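HD-GYP domain-containing protein (Bdellovibrio bacteriovorus, PDB 3TM8) binds two iron ions and is an unconventional member of the HD-GYP family, whose conventional members hydrolyse cyclic-di-GMP. Local coordinates at residues G141-F146 / L195-A200; A227-H232 / T264-L269; N285-L290 / Q319-I324. All coordinates share one frame; numbering follows the deposited sequence.

Overall arrangement
From the N terminus the chain first builds its strands and the helices 82-97 and 105-125, none of which these contacts include. Interaction 1 then closes a loop of 48 residues holding helix 167-185, laying helix 190-202 against helix 130-149. Interaction 2 follows, with 31 intervening residues, and brings helix 223-240 to the loop ahead of helix 276-293. Interaction 3, across 28 residues, joins helix 276-293 to helix 315-325. The three are in series, so none nests or crosses. Centres of interactions 2 and 3 lie about 20 Å apart, yet both reach the same phosphate and bridging water, whereas interaction 1 stands apart in the helical core.

Interaction 1 of 3, residues G141-F146 / L195-A200; sequences GKYVNF and LLTLGA
Thr197 OG1 is held from its own helix and pressed by the opposite one: it is hydrogen-bonded to Thr193 O, one turn earlier, while Val144 CG2 comes to 3.2 Å from this same OG1. Since a carbonyl can only accept, the hydroxyl proton is committed to Thr193, and the methyl of Val144 meets an oxygen whose proton is already engaged within its own helix. The torsion explains this: OG1 lies opposite the carbonyl carbon and beside the backbone N (chi1 -61°), which turns it back toward the preceding turn and leaves CG2 as the second prong of the side chain. Val144 uses one branch alone, CG2, and approaches Thr197 on a slant, its CG2 also 4.0 Å from Thr197 CB. The other prong, Thr197 CG2, goes to Tyr143. It lies at the ring's edge, close to its plane, with Tyr143 CD2 4.1 Å from Thr197 CG2, and the two side chains meet at about a right angle. Thr197 is thus straddled by two consecutive residues of 141-146, consistent with the nearest CA pair being Val144 and Thr197 at 7.3 Å. The far end of the tyrosine is tied by a hydrogen bond between Tyr143 OH and Thr176 OG1. All three touching residues are buried. Next to this contact, Ala200 O accepts from ND1 of the iron ligand His203, a bond that would help to set the orientation of that metal-binding ring. Helix 190-202 meets helix 130-149 through Thr197 and helix 276-293 through Leu196 and Ala200, while helix 167-185 packs against both Tyr143 and Thr197.

Interaction 2 of 3, residues A227-H232 / T264-L269; sequences ALWKKH and TGPKGL. With FE (Fe (III) ion), chain E; PO4 (phosphate ion), chain C.
Trp229 and Pro266 meet at the benzene end of the indole: Trp229 CZ3 and Pro266 CG are 4.5 Å apart, and the proline comes in obliquely. The closer touch is with the backbone of the helix, where Pro266 CB sits 3.4 Å from Lys230 O, so that the pyrrolidine ring leans on the helix 223-240 beside the tryptophan. At the pyrrole end the same indole faces the phosphate. Trp229 NE1 donates to PO4 O1 over 3.0 Å in an almost straight bond (176°), with O1 in the plane of the ring at its edge. One indole face is covered by His232, whose CE1 stands 3.5 Å above the Trp229 ring plane, displaced toward the rim. This pairing belongs to the di-iron centre of the HD domain, in which His232 NE2 binds one iron at 2.2 Å and Asp204, His257 and Glu258 supply further protein ligands. The imidazole is steered there by a chi1 of 83°, with CG between the backbone N and the carbonyl carbon, which folds the ring back over its own helix. Its other nitrogen, His232 ND1, donates to Trp229 O at 2.6 Å, in the carbonyl plane. Trp229 O thus takes two donors, His232 ND1 and His232 N, while the imidazole, with iron on NE2 and this carbonyl on ND1, is fixed in its rotation. The phosphate, most likely picked up from the crystallisation medium, reaches the same iron through O4. Pro266 follows Gly265 at the start of a type I turn, closed by Gly268 N bonding to Gly265 O, and the carboxylate of Glu259 accepts from the backbone N of both Lys267 and Leu269.

Interaction 3 of 3, residues N285-L290 / Q319-I324; sequences NAMDRL and QHLNDI. With FE (Fe (III) ion), chain D; PO4 (phosphate ion), chain C.
Met287 and Leu321 bury the most surface here, and their side chains run alongside each other, pointing opposite ways. Met287 CG lies 3.8 Å from Leu321 CD1, the closest approach between 285-290 and 319-324. Farther out, Met287 CE returns to the base of the leucine, 4.1 Å from Leu321 CB. This double touch depends on a bent methionine chain: chi2 is -74° and chi3 turns the same way, curling the terminal methyl across Leu321 instead of extending it. Asn322 contributes less, and through its backbone: Met287 CE comes to 4.2 Å from Asn322 N, a distance of packing alone. Leu305 of helix 301-308 also touches Met287, so this apolar layer joins three helices.

The other side of helix 276-293 belongs to the iron site. Asn285, whose CB points away from 319-324, binds one iron through OD1 at 2.1 Å, in company with His170, His203 and Asp204. The second arm of its amide, Asn285 ND2, donates to PO4 O3 at 3.0 Å with an angle of 169°, so metal and phosphate together fix the rotation of the amide and leave its O and N ends unambiguous. One turn on, Arg289 presents the edge of its guanidinium: NE and NH2 each reach PO4 O1 at 2.8 Å, a forked grip in the plane of the group. Its NH1 is engaged by Glu294 in a salt bridge, and Asp288 OD2 is hydrogen-bonded to ND1 of the iron ligand His170, a second-shell bond that would help to orient that ring. The chemistry is therefore divided by helix face: van der Waals contacts, without direction, join 285-290 to 319-324, while directional bonds on the metal-facing side contribute to holding the anion and the iron, consistent with a site suited to a phosphate-bearing ligand.

Interaction 1 of 3, residues G141-F146 / L195-A200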
loop_
_atom_site.group_PDB
_atom_site.type_symbol
_atom_site.label_atom_id
_atom_site.label_comp_id
_atom_site.label_asym_id
_atom_site.label_seq_id
_atom_site.Cartn_x
_atom_site.Cartn_y
_atom_site.Cartn_z
ATOM N N GLY A 141 2.718 -4.179 12.224
ATOM C CA GLY A 141 2.740 -3.730 13.605
ATOM C C GLY A 141 3.732 -2.601 13.811
ATOM O O GLY A 141 3.445 -1.619 14.490
ATOM N N LYS A 142 4.916 -2.732 13.218
ATOM C CA LYS A 142 5.911 -1.670 13.320
ATOM C C LYS A 142 5.393 -0.392 12.671
ATOM O O LYS A 142 5.655 0.707 13.144
ATOM C CB LYS A 142 7.237 -2.092 12.677
ATOM C CG LYS A 142 7.902 -3.259 13.388
ATOM C CD LYS A 142 9.128 -3.761 12.628
ATOM C CE LYS A 142 10.188 -2.682 12.479
ATOM N NZ LYS A 142 10.886 -2.363 13.754
ATOM N N TYR A 143 4.646 -0.545 11.583
ATOM C CA TYR A 143 4.072 0.587 10.872
ATOM C C TYR A 143 3.025 1.311 11.719
ATOM O O TYR A 143 3.028 2.544 11.808
ATOM C CB TYR A 143 3.485 0.138 9.529
ATOM C CG TYR A 143 3.141 1.298 8.633
ATOM C CD1 TYR A 143 4.102 2.245 8.291
ATOM C CD2 TYR A 143 1.862 1.451 8.110
ATOM C CE1 TYR A 143 3.800 3.310 7.484
ATOM C CE2 TYR A 143 1.553 2.522 7.293
ATOM C CZ TYR A 143 2.528 3.446 6.985
ATOM O OH TYR A 143 2.264 4.523 6.185
ATOM N N VAL A 144 2.139 0.554 12.353
ATOM C CA VAL A 144 1.174 1.169 13.267
ATOM C C VAL A 144 1.927 2.014 14.299
ATOM O O VAL A 144 1.568 3.166 14.567
ATOM C CB VAL A 144 0.293 0.128 14.003
ATOM C CG1 VAL A 144 -0.542 0.798 15.110
ATOM C CG2 VAL A 144 -0.610 -0.598 13.019
ATOM N N ASN A 145 2.982 1.448 14.875
ATOM C CA ASN A 145 3.733 2.175 15.886
ATOM C C ASN A 145 4.388 3.433 15.336
ATOM O O ASN A 145 4.413 4.464 16.006
ATOM C CB ASN A 145 4.755 1.277 16.576
ATOM C CG ASN A 145 5.486 1.997 17.681
ATOM O OD1 ASN A 145 4.865 2.480 18.626
ATOM N ND2 ASN A 145 6.806 2.081 17.569
ATOM N N PHE A 146 4.920 3.350 14.120
ATOM C CA PHE A 146 5.522 4.510 13.478
ATOM C C PHE A 146 4.503 5.638 13.299
ATOM O O PHE A 146 4.769 6.793 13.644
ATOM C CB PHE A 146 6.119 4.090 12.132
ATOM C CG PHE A 146 6.612 5.241 11.275
ATOM C CD1 PHE A 146 7.700 6.012 11.666
ATOM C CD2 PHE A 146 5.994 5.534 10.063
ATOM C CE1 PHE A 146 8.157 7.062 10.872
ATOM C CE2 PHE A 146 6.443 6.578 9.267
ATOM C CZ PHE A 146 7.530 7.342 9.670
ATOM N N LEU A 195 -3.900 -6.181 12.409
ATOM C CA LEU A 195 -4.591 -6.946 11.374
ATOM C C LEU A 195 -5.327 -6.049 10.376
ATOM O O LEU A 195 -5.385 -6.367 9.189
ATOM C CB LEU A 195 -5.539 -7.974 11.994
ATOM C CG LEU A 195 -4.824 -9.077 12.787
ATOM C CD1 LEU A 195 -5.828 -10.072 13.339
ATOM C CD2 LEU A 195 -3.768 -9.778 11.922
ATOM N N LEU A 196 -5.860 -4.929 10.854
ATOM C CA LEU A 196 -6.460 -3.910 10.001
ATOM C C LEU A 196 -5.427 -3.389 9.008
ATOM O O LEU A 196 -5.694 -3.273 7.811
ATOM C CB LEU A 196 -6.995 -2.760 10.861
ATOM C CG LEU A 196 -7.419 -1.480 10.138
ATOM C CD1 LEU A 196 -8.622 -1.737 9.249
ATOM C CD2 LEU A 196 -7.703 -0.360 11.135
ATOM N N THR A 197 -4.242 -3.078 9.523
ATOM C CA THR A 197 -3.166 -2.538 8.707
ATOM C C THR A 197 -2.713 -3.566 7.671
ATOM O O THR A 197 -2.549 -3.252 6.481
ATOM C CB THR A 197 -1.992 -2.100 9.596
ATOM O OG1 THR A 197 -2.456 -1.080 10.488
ATOM C CG2 THR A 197 -0.830 -1.566 8.764
ATOM N N LEU A 198 -2.519 -4.801 8.121
ATOM C CA LEU A 198 -2.112 -5.875 7.223
ATOM C C LEU A 198 -3.150 -6.133 6.125
ATOM O O LEU A 198 -2.808 -6.268 4.940
ATOM C CB LEU A 198 -1.837 -7.149 8.022
ATOM C CG LEU A 198 -1.376 -8.375 7.243
ATOM C CD1 LEU A 198 -0.101 -8.084 6.444
ATOM C CD2 LEU A 198 -1.179 -9.549 8.207
ATOM N N GLY A 199 -4.418 -6.218 6.516
ATOM C CA GLY A 199 -5.478 -6.422 5.552
ATOM C C GLY A 199 -5.561 -5.279 4.564
ATOM O O GLY A 199 -5.700 -5.500 3.352
ATOM N N ALA A 200 -5.440 -4.049 5.061
ATOM C CA ALA A 200 -5.431 -2.890 4.173
ATOM C C ALA A 200 -4.256 -2.938 3.193
ATOM O O ALA A 200 -4.398 -2.666 2.008
ATOM C CB ALA A 200 -5.431 -1.600 4.980
#

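Interaction 2 of 3, residues A227-H232 / T264-L269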
loop_
_atom_site.group_PDB
_atom_site.type_symbol
_atom_site.label_atom_id
_atom_site.label_comp_id
_atom_site.label_asym_id
_atom_site.label_seq_id
_atom_site.Cartn_x
_atom_site.Cartn_y
_atom_site.Cartn_z
ATOM N N ALA A 227 -17.012 -5.271 -15.181
ATOM C CA ALA A 227 -17.291 -6.654 -14.833
ATOM C C ALA A 227 -16.033 -7.308 -14.272
ATOM O O ALA A 227 -16.088 -8.048 -13.289
ATOM C CB ALA A 227 -17.801 -7.416 -16.050
ATOM N N LEU A 228 -14.897 -7.038 -14.903
ATOM C CA LEU A 228 -13.629 -7.578 -14.427
ATOM C C LEU A 228 -13.327 -7.023 -13.035
ATOM O O LEU A 228 -12.992 -7.765 -12.120
ATOM C CB LEU A 228 -12.504 -7.237 -15.406
ATOM C CG LEU A 228 -11.108 -7.772 -15.086
ATOM C CD1 LEU A 228 -11.125 -9.284 -14.892
ATOM C CD2 LEU A 228 -10.142 -7.375 -16.192
ATOM N N TRP A 229 -13.469 -5.713 -12.877
ATOM C CA TRP A 229 -13.245 -5.074 -11.587
ATOM C C TRP A 229 -14.080 -5.715 -10.462
ATOM O O TRP A 229 -13.566 -5.975 -9.369
ATOM C CB TRP A 229 -13.523 -3.566 -11.698
ATOM C CG TRP A 229 -13.252 -2.821 -10.432
ATOM C CD1 TRP A 229 -12.080 -2.210 -10.069
ATOM C CD2 TRP A 229 -14.166 -2.609 -9.354
ATOM N NE1 TRP A 229 -12.215 -1.629 -8.838
ATOM C CE2 TRP A 229 -13.482 -1.863 -8.369
ATOM C CE3 TRP A 229 -15.493 -2.983 -9.121
ATOM C CZ2 TRP A 229 -14.087 -1.478 -7.174
ATOM C CZ3 TRP A 229 -16.092 -2.600 -7.935
ATOM C CH2 TRP A 229 -15.388 -1.857 -6.974
ATOM N N LYS A 230 -15.350 -6.005 -10.729
ATOM C CA LYS A 230 -16.208 -6.551 -9.678
ATOM C C LYS A 230 -15.737 -7.903 -9.140
ATOM O O LYS A 230 -16.086 -8.280 -8.024
ATOM C CB LYS A 230 -17.664 -6.648 -10.141
ATOM C CG LYS A 230 -18.356 -5.297 -10.233
ATOM C CD LYS A 230 -19.796 -5.433 -10.706
ATOM C CE LYS A 230 -20.455 -4.071 -10.846
ATOM N NZ LYS A 230 -21.803 -4.170 -11.466
ATOM N N LYS A 231 -14.966 -8.634 -9.938
ATOM C CA LYS A 231 -14.474 -9.948 -9.519
ATOM C C LYS A 231 -13.328 -9.910 -8.501
ATOM O O LYS A 231 -13.069 -10.907 -7.823
ATOM C CB LYS A 231 -14.025 -10.756 -10.737
ATOM C CG LYS A 231 -15.140 -11.058 -11.733
ATOM C CD LYS A 231 -14.606 -11.813 -12.946
ATOM C CE LYS A 231 -15.724 -12.420 -13.789
ATOM N NZ LYS A 231 -16.654 -11.402 -14.356
ATOM N N HIS A 232 -12.621 -8.788 -8.397
ATOM C CA HIS A 232 -11.346 -8.820 -7.669
ATOM C C HIS A 232 -11.402 -9.193 -6.170
ATOM O O HIS A 232 -10.536 -9.930 -5.694
ATOM C CB HIS A 232 -10.476 -7.576 -7.941
ATOM C CG HIS A 232 -10.823 -6.378 -7.116
ATOM N ND1 HIS A 232 -11.805 -5.484 -7.484
ATOM C CD2 HIS A 232 -10.279 -5.892 -5.974
ATOM C CE1 HIS A 232 -11.870 -4.514 -6.586
ATOM N NE2 HIS A 232 -10.962 -4.744 -5.656
ATOM N N THR A 264 -24.678 -2.710 -1.922
ATOM C CA THR A 264 -24.518 -2.532 -3.367
ATOM C C THR A 264 -23.182 -3.053 -3.918
ATOM O O THR A 264 -22.944 -3.003 -5.124
ATOM C CB THR A 264 -24.711 -1.056 -3.789
ATOM O OG1 THR A 264 -23.674 -0.246 -3.224
ATOM C CG2 THR A 264 -26.069 -0.538 -3.325
ATOM N N GLY A 265 -22.321 -3.563 -3.042
ATOM C CA GLY A 265 -21.025 -4.070 -3.464
ATOM C C GLY A 265 -21.116 -5.425 -4.140
ATOM O O GLY A 265 -22.193 -6.020 -4.209
ATOM N N PRO A 266 -19.978 -5.926 -4.649
ATOM C CA PRO A 266 -19.937 -7.173 -5.427
ATOM C C PRO A 266 -20.529 -8.394 -4.715
ATOM O O PRO A 266 -21.104 -9.258 -5.386
ATOM C CB PRO A 266 -18.440 -7.377 -5.671
ATOM C CG PRO A 266 -17.871 -6.001 -5.646
ATOM C CD PRO A 266 -18.664 -5.261 -4.607
ATOM N N LYS A 267 -20.390 -8.473 -3.393
ATOM C CA LYS A 267 -20.922 -9.609 -2.632
ATOM C C LYS A 267 -22.328 -9.356 -2.084
ATOM O O LYS A 267 -22.958 -10.262 -1.541
ATOM C CB LYS A 267 -19.985 -9.983 -1.477
ATOM C CG LYS A 267 -18.681 -10.661 -1.893
ATOM C CD LYS A 267 -17.827 -10.983 -0.669
ATOM C CE LYS A 267 -16.604 -11.820 -1.028
ATOM N NZ LYS A 267 -16.955 -13.234 -1.350
ATOM N N GLY A 268 -22.807 -8.123 -2.215
ATOM C CA GLY A 268 -24.129 -7.756 -1.732
ATOM C C GLY A 268 -24.274 -7.733 -0.220
ATOM O O GLY A 268 -25.381 -7.848 0.301
ATOM N N LEU A 269 -23.165 -7.577 0.496
ATOM C CA LEU A 269 -23.208 -7.578 1.953
ATOM C C LEU A 269 -23.665 -6.232 2.508
ATOM O O LEU A 269 -23.344 -5.184 1.955
ATOM C CB LEU A 269 -21.838 -7.938 2.532
ATOM C CG LEU A 269 -21.254 -9.295 2.135
ATOM C CD1 LEU A 269 -19.979 -9.549 2.913
ATOM C CD2 LEU A 269 -22.249 -10.421 2.368
HETATM FE FE FE E . -10.394 -3.132 -4.295
HETATM P P PO4 C . -10.085 -0.467 -6.071
HETATM O O1 PO4 C . -10.073 0.008 -7.501
HETATM O O2 PO4 C . -8.995 0.173 -5.245
HETATM O O3 PO4 C . -11.393 -0.029 -5.370
HETATM O O4 PO4 C . -10.067 -1.981 -6.031
HETATM O O HOH W 1 -9.953 -1.626 -3.179
#

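Interaction 3 of 3, residues N285-L290 / Q319-I324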
loop_
_atom_site.group_PDB
_atom_site.type_symbol
_atom_site.label_atom_id
_atom_site.label_comp_id
_atom_site.label_asym_id
_atom_site.label_seq_id
_atom_site.Cartn_x
_atom_site.Cartn_y
_atom_site.Cartn_z
ATOM N N ASN A 285 -10.469 2.955 1.467
ATOM C CA ASN A 285 -10.223 2.660 0.074
ATOM C C ASN A 285 -11.007 3.564 -0.858
ATOM O O ASN A 285 -10.473 4.044 -1.854
ATOM C CB ASN A 285 -10.582 1.223 -0.245
ATOM C CG ASN A 285 -10.362 0.917 -1.679
ATOM O OD1 ASN A 285 -9.221 0.870 -2.119
ATOM N ND2 ASN A 285 -11.437 0.761 -2.443
ATOM N N ALA A 286 -12.286 3.773 -0.558
ATOM C CA ALA A 286 -13.133 4.551 -1.446
ATOM C C ALA A 286 -12.547 5.948 -1.603
ATOM O O ALA A 286 -12.566 6.526 -2.693
ATOM C CB ALA A 286 -14.549 4.610 -0.904
ATOM N N MET A 287 -12.016 6.491 -0.509
ATOM C CA MET A 287 -11.387 7.806 -0.560
ATOM C C MET A 287 -10.115 7.809 -1.429
ATOM O O MET A 287 -9.954 8.683 -2.274
ATOM C CB MET A 287 -11.148 8.361 0.852
ATOM C CG MET A 287 -12.451 8.666 1.606
ATOM S SD MET A 287 -13.332 10.144 1.045
ATOM C CE MET A 287 -12.423 11.402 1.937
ATOM N N ASP A 288 -9.222 6.836 -1.250
ATOM C CA ASP A 288 -8.012 6.835 -2.068
ATOM C C ASP A 288 -8.304 6.499 -3.522
ATOM O O ASP A 288 -7.611 6.992 -4.412
ATOM C CB ASP A 288 -6.907 5.920 -1.542
ATOM C CG ASP A 288 -5.588 6.154 -2.267
ATOM O OD1 ASP A 288 -5.186 7.329 -2.374
ATOM O OD2 ASP A 288 -4.963 5.186 -2.753
ATOM N N ARG A 289 -9.312 5.668 -3.787
ATOM C CA ARG A 289 -9.664 5.425 -5.186
ATOM C C ARG A 289 -10.027 6.753 -5.851
ATOM O O ARG A 289 -9.563 7.041 -6.948
ATOM C CB ARG A 289 -10.776 4.390 -5.374
ATOM C CG ARG A 289 -11.570 4.589 -6.673
ATOM C CD ARG A 289 -12.265 3.324 -7.159
ATOM N NE ARG A 289 -11.352 2.442 -7.877
ATOM C CZ ARG A 289 -10.927 2.638 -9.124
ATOM N NH1 ARG A 289 -11.330 3.699 -9.816
ATOM N NH2 ARG A 289 -10.084 1.772 -9.672
ATOM N N LEU A 290 -10.844 7.564 -5.189
ATOM C CA LEU A 290 -11.225 8.850 -5.768
ATOM C C LEU A 290 -10.001 9.715 -6.021
ATOM O O LEU A 290 -9.841 10.289 -7.098
ATOM C CB LEU A 290 -12.223 9.608 -4.880
ATOM C CG LEU A 290 -13.610 8.977 -4.790
ATOM C CD1 LEU A 290 -14.551 9.873 -3.980
ATOM C CD2 LEU A 290 -14.182 8.703 -6.176
ATOM N N GLN A 319 -16.447 11.633 7.279
ATOM C CA GLN A 319 -16.080 12.855 7.988
ATOM C C GLN A 319 -14.687 12.753 8.614
ATOM O O GLN A 319 -13.876 13.672 8.496
ATOM C CB GLN A 319 -17.121 13.182 9.061
ATOM C CG GLN A 319 -18.502 13.463 8.482
ATOM C CD GLN A 319 -19.556 13.763 9.532
ATOM O OE1 GLN A 319 -20.450 14.566 9.292
ATOM N NE2 GLN A 319 -19.473 13.102 10.686
ATOM N N HIS A 320 -14.406 11.638 9.281
ATOM C CA HIS A 320 -13.085 11.452 9.876
ATOM C C HIS A 320 -11.998 11.465 8.795
ATOM O O HIS A 320 -10.940 12.066 8.984
ATOM C CB HIS A 320 -13.009 10.147 10.674
ATOM C CG HIS A 320 -13.656 10.206 12.026
ATOM N ND1 HIS A 320 -13.556 11.297 12.865
ATOM C CD2 HIS A 320 -14.385 9.284 12.697
ATOM C CE1 HIS A 320 -14.204 11.047 13.990
ATOM N NE2 HIS A 320 -14.714 9.832 13.913
ATOM N N LEU A 321 -12.242 10.779 7.677
ATOM C CA LEU A 321 -11.263 10.712 6.594
ATOM C C LEU A 321 -11.034 12.085 5.990
ATOM O O LEU A 321 -9.899 12.459 5.683
ATOM C CB LEU A 321 -11.685 9.691 5.534
ATOM C CG LEU A 321 -11.496 8.241 5.991
ATOM C CD1 LEU A 321 -12.341 7.260 5.182
ATOM C CD2 LEU A 321 -10.015 7.838 5.973
ATOM N N ASN A 322 -12.108 12.846 5.824
ATOM C CA ASN A 322 -11.968 14.225 5.377
ATOM C C ASN A 322 -11.049 15.010 6.314
ATOM O O ASN A 322 -10.133 15.703 5.858
ATOM C CB ASN A 322 -13.334 14.893 5.243
ATOM C CG ASN A 322 -13.237 16.314 4.739
ATOM O OD1 ASN A 322 -12.783 16.554 3.620
ATOM N ND2 ASN A 322 -13.685 17.265 5.552
ATOM N N ASP A 323 -11.264 14.863 7.620
ATOM C CA ASP A 323 -10.432 15.542 8.615
ATOM C C ASP A 323 -8.975 15.075 8.560
ATOM O O ASP A 323 -8.052 15.883 8.646
ATOM C CB ASP A 323 -10.986 15.347 10.031
ATOM C CG ASP A 323 -12.296 16.071 10.257
ATOM O OD1 ASP A 323 -12.653 16.942 9.435
ATOM O OD2 ASP A 323 -12.960 15.777 11.274
ATOM N N ILE A 324 -8.773 13.772 8.420
ATOM C CA ILE A 324 -7.425 13.220 8.296
ATOM C C ILE A 324 -6.681 13.813 7.096
ATOM O O ILE A 324 -5.511 14.173 7.205
ATOM C CB ILE A 324 -7.463 11.682 8.209
ATOM C CG1 ILE A 324 -7.917 11.097 9.549
ATOM C CG2 ILE A 324 -6.102 11.120 7.804
ATOM C CD1 ILE A 324 -8.427 9.683 9.457
HETATM FE FE FE D . -8.322 -0.547 -3.442
HETATM P P PO4 C . -10.085 -0.467 -6.071
HETATM O O1 PO4 C . -10.073 0.008 -7.501
HETATM O O2 PO4 C . -8.995 0.173 -5.245
HETATM O O3 PO4 C . -11.393 -0.029 -5.370
HETATM O O4 PO4 C . -10.067 -1.981 -6.031
HETATM O O HOH W 1 -9.953 -1.626 -3.179
#